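Local coordinates for hypothetical conserved protein (Geobacillus kaustophilus, PDB 2QYH), which probably acts as a magnesium-dependent phosphatase of the haloacid dehalogenase (HAD) superfamily, although its substrate is unknown, at residues D[48-51]-D[52-56]; D[113-117]-D[118-122]; D[168-171]-D[172-176]. One frame throughout, in Å; residues are numbered along the deposited sequence.

Interaction 1 (D[48-51]-D[52-56])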
# COMPACT_ATOMS: atom_id res chain seq x y z
N PHE D 48 5.30 1.56 6.97
CA PHE D 48 3.92 1.63 6.54
C PHE D 48 3.67 2.47 5.29
O PHE D 48 2.56 2.50 4.77
CB PHE D 48 3.01 2.15 7.67
CG PHE D 48 3.29 3.56 8.09
CD1 PHE D 48 4.13 3.84 9.16
CD2 PHE D 48 2.70 4.63 7.41
CE1 PHE D 48 4.39 5.16 9.55
CE2 PHE D 48 2.95 5.96 7.79
CZ PHE D 48 3.80 6.22 8.87
N MSE D 49 4.70 3.15 4.80
CA MSE D 49 4.55 3.99 3.62
C MSE D 49 4.89 3.27 2.32
O MSE D 49 4.85 3.87 1.25
CB MSE D 49 5.42 5.24 3.74
CG MSE D 49 4.77 6.36 4.53
SE MSE D 49 5.98 7.84 4.86
CE MSE D 49 6.30 8.43 3.04
N PHE D 50 5.23 1.99 2.41
CA PHE D 50 5.55 1.22 1.21
C PHE D 50 5.33 -0.27 1.40
O PHE D 50 6.03 -1.11 0.81
CB PHE D 50 6.99 1.52 0.72
CG PHE D 50 8.07 1.01 1.63
CD1 PHE D 50 8.77 -0.16 1.32
CD2 PHE D 50 8.45 1.73 2.77
CE1 PHE D 50 9.83 -0.60 2.11
CE2 PHE D 50 9.51 1.30 3.57
CZ PHE D 50 10.21 0.13 3.24
N GLU D 51 4.34 -0.60 2.22
CA GLU D 51 4.00 -1.98 2.49
C GLU D 51 3.31 -2.61 1.28
O GLU D 51 3.50 -3.79 0.99
CB GLU D 51 3.07 -2.06 3.70
CG GLU D 51 2.83 -3.46 4.20
CD GLU D 51 1.82 -3.49 5.32
OE1 GLU D 51 1.92 -2.65 6.24
OE2 GLU D 51 0.93 -4.36 5.28
N HIS D 52 2.51 -1.83 0.56
CA HIS D 52 1.82 -2.35 -0.61
C HIS D 52 2.84 -2.83 -1.65
O HIS D 52 2.70 -3.92 -2.21
CB HIS D 52 0.91 -1.28 -1.23
CG HIS D 52 0.12 -1.76 -2.41
ND1 HIS D 52 -0.78 -2.80 -2.33
CD2 HIS D 52 0.11 -1.36 -3.70
CE1 HIS D 52 -1.31 -3.02 -3.52
NE2 HIS D 52 -0.78 -2.16 -4.37
N VAL D 53 3.87 -2.01 -1.89
CA VAL D 53 4.91 -2.37 -2.84
C VAL D 53 5.60 -3.66 -2.39
O VAL D 53 5.88 -4.54 -3.20
CB VAL D 53 6.00 -1.28 -2.93
CG1 VAL D 53 6.79 -1.45 -4.20
CG2 VAL D 53 5.37 0.10 -2.85
N ARG D 54 5.88 -3.75 -1.09
CA ARG D 54 6.53 -4.92 -0.52
C ARG D 54 5.70 -6.17 -0.76
O ARG D 54 6.23 -7.21 -1.15
CB ARG D 54 6.76 -4.74 0.99
CG ARG D 54 7.79 -3.69 1.36
CD ARG D 54 8.46 -4.05 2.69
NE ARG D 54 7.51 -4.19 3.79
CZ ARG D 54 6.93 -3.17 4.41
NH1 ARG D 54 7.20 -1.92 4.03
NH2 ARG D 54 6.06 -3.38 5.40
N LYS D 55 4.40 -6.06 -0.54
CA LYS D 55 3.51 -7.19 -0.75
C LYS D 55 3.46 -7.55 -2.23
O LYS D 55 3.41 -8.73 -2.59
CB LYS D 55 2.11 -6.88 -0.19
CG LYS D 55 2.05 -7.04 1.33
CD LYS D 55 0.63 -7.03 1.91
CE LYS D 55 0.09 -5.61 2.12
NZ LYS D 55 -1.15 -5.57 2.97
N GLN D 56 3.50 -6.54 -3.09
CA GLN D 56 3.47 -6.77 -4.52
C GLN D 56 4.67 -7.58 -5.01
O GLN D 56 4.53 -8.50 -5.82
CB GLN D 56 3.42 -5.43 -5.26
CG GLN D 56 2.04 -4.82 -5.38
CD GLN D 56 2.08 -3.45 -6.04
OE1 GLN D 56 2.43 -2.46 -5.41
NE2 GLN D 56 1.72 -3.40 -7.31
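With chi1 at 68°, the ring of F50 is set between its own backbone N and carbonyl carbon, while R54 bends its chain at chi3 (-58°) and brings its guanidinium back over that ring. The two make a cation-pi pair in which R54 NH1 sits above the middle of the ring, 3.5 Å from F50 CE1. The guanidinium plane stands almost at right angles to the ring, so an edge of the cation, not its flat face, is presented. One guanidinium face rests instead against E51, whose CA is 3.7 Å from R54 CZ. NH1 also donates to P47 O just upstream. Helix 51-57 follows strand 38-42 of the HAD-like fold, and F50 and R54 pack on strand 62-64 of the mixed sheet, where the ring of F62 meets F50 edge-to-face. F50 is the N-cap residue; its O takes R54 N at 3.3 Å, and E51 O takes K55 N at 2.9 Å. A leucine in place of R54 has neither charge nor N-H, and would probably leave the F50 ring without its cation and P47 O without its side-chain partner. E51 OE2 and K55 NZ form a weak salt bridge of 3.3 Å, and NZ is held more firmly by F48 O of the second subunit, where H52 also stacks on its counterpart. The positive charges are therefore divided: R54 spends its charge inside the chain, while K55 reaches across to the second subunit.

Interaction 2 (D[113-117]-D[118-122])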
# COMPACT_ATOMS: atom_id res chain seq x y z
N ILE D 113 0.06 18.79 16.71
CA ILE D 113 -1.02 19.78 16.65
C ILE D 113 -2.09 19.32 15.64
O ILE D 113 -1.75 18.83 14.56
CB ILE D 113 -0.48 21.16 16.19
CG1 ILE D 113 0.62 21.63 17.13
CG2 ILE D 113 -1.61 22.17 16.14
CD1 ILE D 113 1.27 22.95 16.73
N GLY D 114 -3.36 19.51 16.00
CA GLY D 114 -4.45 19.12 15.12
C GLY D 114 -4.88 20.16 14.09
O GLY D 114 -4.74 21.36 14.32
N ASP D 115 -5.41 19.70 12.97
CA ASP D 115 -5.90 20.54 11.88
C ASP D 115 -4.93 21.67 11.54
O ASP D 115 -5.33 22.81 11.30
CB ASP D 115 -7.28 21.14 12.19
CG ASP D 115 -7.87 21.91 11.01
OD1 ASP D 115 -7.69 21.47 9.86
OD2 ASP D 115 -8.54 22.94 11.24
N HIS D 116 -3.64 21.37 11.48
CA HIS D 116 -2.66 22.38 11.13
C HIS D 116 -2.47 22.41 9.62
O HIS D 116 -2.22 21.38 9.00
CB HIS D 116 -1.33 22.08 11.82
CG HIS D 116 -0.29 23.11 11.58
ND1 HIS D 116 0.38 23.22 10.38
CD2 HIS D 116 0.16 24.11 12.38
CE1 HIS D 116 1.21 24.26 10.45
NE2 HIS D 116 1.09 24.81 11.65
N PRO D 117 -2.58 23.61 9.00
CA PRO D 117 -2.43 23.79 7.56
C PRO D 117 -1.11 23.37 6.92
O PRO D 117 -1.10 23.06 5.73
CB PRO D 117 -2.73 25.28 7.37
CG PRO D 117 -2.14 25.85 8.61
CD PRO D 117 -2.77 24.92 9.65
N HIS D 118 0.00 23.37 7.65
CA HIS D 118 1.26 22.93 6.98
C HIS D 118 1.32 21.41 6.91
O HIS D 118 1.94 20.84 6.00
CB HIS D 118 2.53 23.42 7.69
CG HIS D 118 2.82 24.88 7.47
ND1 HIS D 118 2.29 25.61 6.43
CD2 HIS D 118 3.60 25.73 8.17
CE1 HIS D 118 2.74 26.85 6.49
NE2 HIS D 118 3.53 26.95 7.54
N ILE D 119 0.71 20.77 7.89
CA ILE D 119 0.67 19.33 7.92
C ILE D 119 -0.20 18.87 6.75
O ILE D 119 0.23 18.05 5.96
CB ILE D 119 0.10 18.82 9.26
CG1 ILE D 119 1.04 19.22 10.40
CG2 ILE D 119 -0.08 17.31 9.21
CD1 ILE D 119 0.76 18.54 11.72
N HIS D 120 -1.41 19.43 6.63
CA HIS D 120 -2.33 19.07 5.55
C HIS D 120 -1.63 19.11 4.19
O HIS D 120 -1.58 18.11 3.48
CB HIS D 120 -3.55 20.02 5.51
CG HIS D 120 -4.55 19.80 6.62
ND1 HIS D 120 -5.38 18.70 6.68
CD2 HIS D 120 -4.87 20.58 7.68
CE1 HIS D 120 -6.16 18.81 7.74
NE2 HIS D 120 -5.87 19.93 8.37
N VAL D 121 -1.09 20.27 3.84
CA VAL D 121 -0.43 20.46 2.55
C VAL D 121 0.78 19.58 2.26
O VAL D 121 0.82 18.88 1.24
CB VAL D 121 -0.01 21.94 2.39
CG1 VAL D 121 0.95 22.10 1.23
CG2 VAL D 121 -1.24 22.79 2.17
N SER D 122 1.78 19.64 3.13
CA SER D 122 2.99 18.85 2.93
C SER D 122 2.70 17.36 2.93
O SER D 122 3.35 16.59 2.21
CB SER D 122 4.01 19.17 4.02
OG SER D 122 3.56 18.68 5.27
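A carboxylate met on its anti side marks this turn: H120 NE2 donates to D115 OD1 over 2.8 Å, only slightly out of the carboxylate plane, and the bond is somewhat bent at 143°. The imidazole and carboxylate planes stand 74° apart, so the two groups meet obliquely and do not lie flat against each other. D115 has a left-handed backbone conformation, and its CG is anti to the backbone N, which carries the carboxylate round to the NE2 edge of the H120 ring. On the second subunit, R30 packs against H120 and makes a long, weak ion pair with D115.

The loop leads from strand 109-111, an outer strand of the five-stranded antiparallel sheet, into helix 117-124 through H116, the N-cap residue. H116 O receives H120 N at 3.2 Å, almost head-on to the carbonyl, and a weak, bent bond from I119 N. The H116 and H118 rings meet obliquely, planes 59° apart, with H116 CE1 3.2 Å from H118 CB, while H116 CB rests 4.0 Å from I119 CG1. The backbone N of H116 is hydrogen-bonded to H130 NE2. One turn on, H118 O is gripped twice, by S122 N at 3.1 Å and by S122 OG at 2.8 Å, so that hydroxyl is folded back onto its own helix.

H116 O thus takes up N-H groups of the first turn, and the D115-H120 bond ties the preceding loop to the helix at the protein surface. The neighbouring carboxylate would be expected to favour a proton on H120 NE2, an effect the nearby arginine of the second subunit would probably moderate.

Interaction 3 (D[168-171]-D[172-176])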
# COMPACT_ATOMS: atom_id res chain seq x y z
N VAL D 168 16.66 17.62 7.20
CA VAL D 168 16.76 17.54 5.75
C VAL D 168 15.41 17.94 5.15
O VAL D 168 14.42 17.22 5.30
CB VAL D 168 17.11 16.10 5.29
CG1 VAL D 168 17.30 16.05 3.78
CG2 VAL D 168 18.36 15.63 6.01
N ARG D 169 15.39 19.08 4.47
CA ARG D 169 14.16 19.60 3.88
C ARG D 169 13.72 18.86 2.62
O ARG D 169 14.55 18.50 1.77
CB ARG D 169 14.33 21.10 3.61
CG ARG D 169 13.06 21.82 3.17
CD ARG D 169 13.20 23.34 3.34
NE ARG D 169 13.26 23.72 4.75
CZ ARG D 169 12.21 23.79 5.56
NH1 ARG D 169 11.00 23.50 5.10
NH2 ARG D 169 12.36 24.13 6.83
N TRP D 170 12.42 18.65 2.49
CA TRP D 170 11.84 17.97 1.34
C TRP D 170 10.59 18.70 0.84
O TRP D 170 10.04 18.35 -0.20
CB TRP D 170 11.47 16.52 1.69
CG TRP D 170 10.50 16.45 2.83
CD1 TRP D 170 10.79 16.52 4.16
CD2 TRP D 170 9.07 16.36 2.73
NE1 TRP D 170 9.63 16.48 4.90
CE2 TRP D 170 8.56 16.38 4.06
CE3 TRP D 170 8.17 16.26 1.66
CZ2 TRP D 170 7.19 16.31 4.33
CZ3 TRP D 170 6.81 16.18 1.94
CH2 TRP D 170 6.33 16.21 3.27
N HIS D 171 10.14 19.69 1.60
CA HIS D 171 8.96 20.46 1.22
C HIS D 171 9.11 21.90 1.71
O HIS D 171 9.96 22.18 2.56
CB HIS D 171 7.70 19.80 1.82
CG HIS D 171 6.41 20.41 1.36
ND1 HIS D 171 5.82 21.49 1.99
CD2 HIS D 171 5.59 20.08 0.33
CE1 HIS D 171 4.69 21.79 1.38
NE2 HIS D 171 4.53 20.96 0.37
N ASP D 172 8.31 22.81 1.18
CA ASP D 172 8.36 24.22 1.58
C ASP D 172 8.07 24.41 3.05
O ASP D 172 8.64 25.29 3.69
CB ASP D 172 7.37 25.06 0.79
CG ASP D 172 7.89 25.44 -0.57
OD1 ASP D 172 7.15 26.05 -1.36
OD2 ASP D 172 9.07 25.13 -0.84
N VAL D 173 7.18 23.60 3.59
CA VAL D 173 6.82 23.76 4.99
C VAL D 173 7.07 22.55 5.89
O VAL D 173 6.48 22.45 6.97
CB VAL D 173 5.33 24.17 5.13
CG1 VAL D 173 5.09 25.50 4.43
CG2 VAL D 173 4.44 23.10 4.53
N SER D 174 7.93 21.64 5.46
CA SER D 174 8.23 20.46 6.26
C SER D 174 9.62 19.91 5.98
O SER D 174 10.05 19.82 4.83
CB SER D 174 7.19 19.37 6.00
OG SER D 174 7.36 18.27 6.87
N THR D 175 10.32 19.53 7.05
CA THR D 175 11.66 18.97 6.91
C THR D 175 11.77 17.72 7.78
O THR D 175 11.15 17.64 8.84
CB THR D 175 12.72 20.00 7.35
OG1 THR D 175 14.03 19.44 7.15
CG2 THR D 175 12.54 20.36 8.82
N ASP D 176 12.57 16.75 7.33
CA ASP D 176 12.75 15.50 8.08
C ASP D 176 13.70 15.67 9.24
O ASP D 176 14.65 16.45 9.17
CB ASP D 176 13.31 14.39 7.19
CG ASP D 176 12.33 13.91 6.16
OD1 ASP D 176 11.17 13.63 6.53
OD2 ASP D 176 12.73 13.79 4.99
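W170 folds its indole across the hairpin to meet S174 and D176. A chi1 of 58° tucks the indole back over its own backbone, and S174 O then lies over one face of the ring, toward its rim, 3.4 Å from W170 CD1. Further along the indole, S174 CB packs 3.5 Å from W170 CZ2. The D176 carboxylate comes up to the pyrrole end, with CG 3.6 Å from W170 CD1 and its plane nearly parallel to the indole; its OD2 also hydrogen-bonds a glycerol, probably from the crystallisation liquor.

All this belongs to the beta hairpin of strands 165-171 and 174-179, on the border of a five-stranded antiparallel sheet. V168 and D176 form a hydrogen-bonded pair, with D176 N donating to V168 O at 2.8 Å and V168 N to D176 O at 3.0 Å, while R169 faces T175 in the non-hydrogen-bonded pair that follows.

At the turn, H171 lies side by side with V173, and H171 ND1 accepts V173 N over 3.0 Å in an almost straight bond of 177°. A kink at chi3 (-68°) curls the R169 guanidinium toward the turn, and its NH1 reaches H171 O at 3.0 Å, with that oxygen in the guanidinium plane. T175 CB sits over the middle of one guanidinium face, while R169 NE forms a salt bridge with E155 and NH1 also donates to C150 O.

Overall arrangement
Interactions 2 and 3 share a neighbourhood: helix 117-124 lies against the hairpin 165-171/174-179, with S122 packing on W170, H171 and S174, and H118 on V173. Interaction 1 stands apart, its centre about 25 Å from that of interaction 2 and about 23 Å from that of interaction 3, on helix 51-57 beside the mixed sheet. Interactions 1 and 3 are partly buried and interaction 2 is a surface contact. Both helix starts use an N-cap carbonyl and touch the second subunit, but a cation over an aromatic face marks 48-56 and a histidine-carboxylate bond marks 113-122. The hairpin relies on strand pairing and folded-over side chains, within one chain.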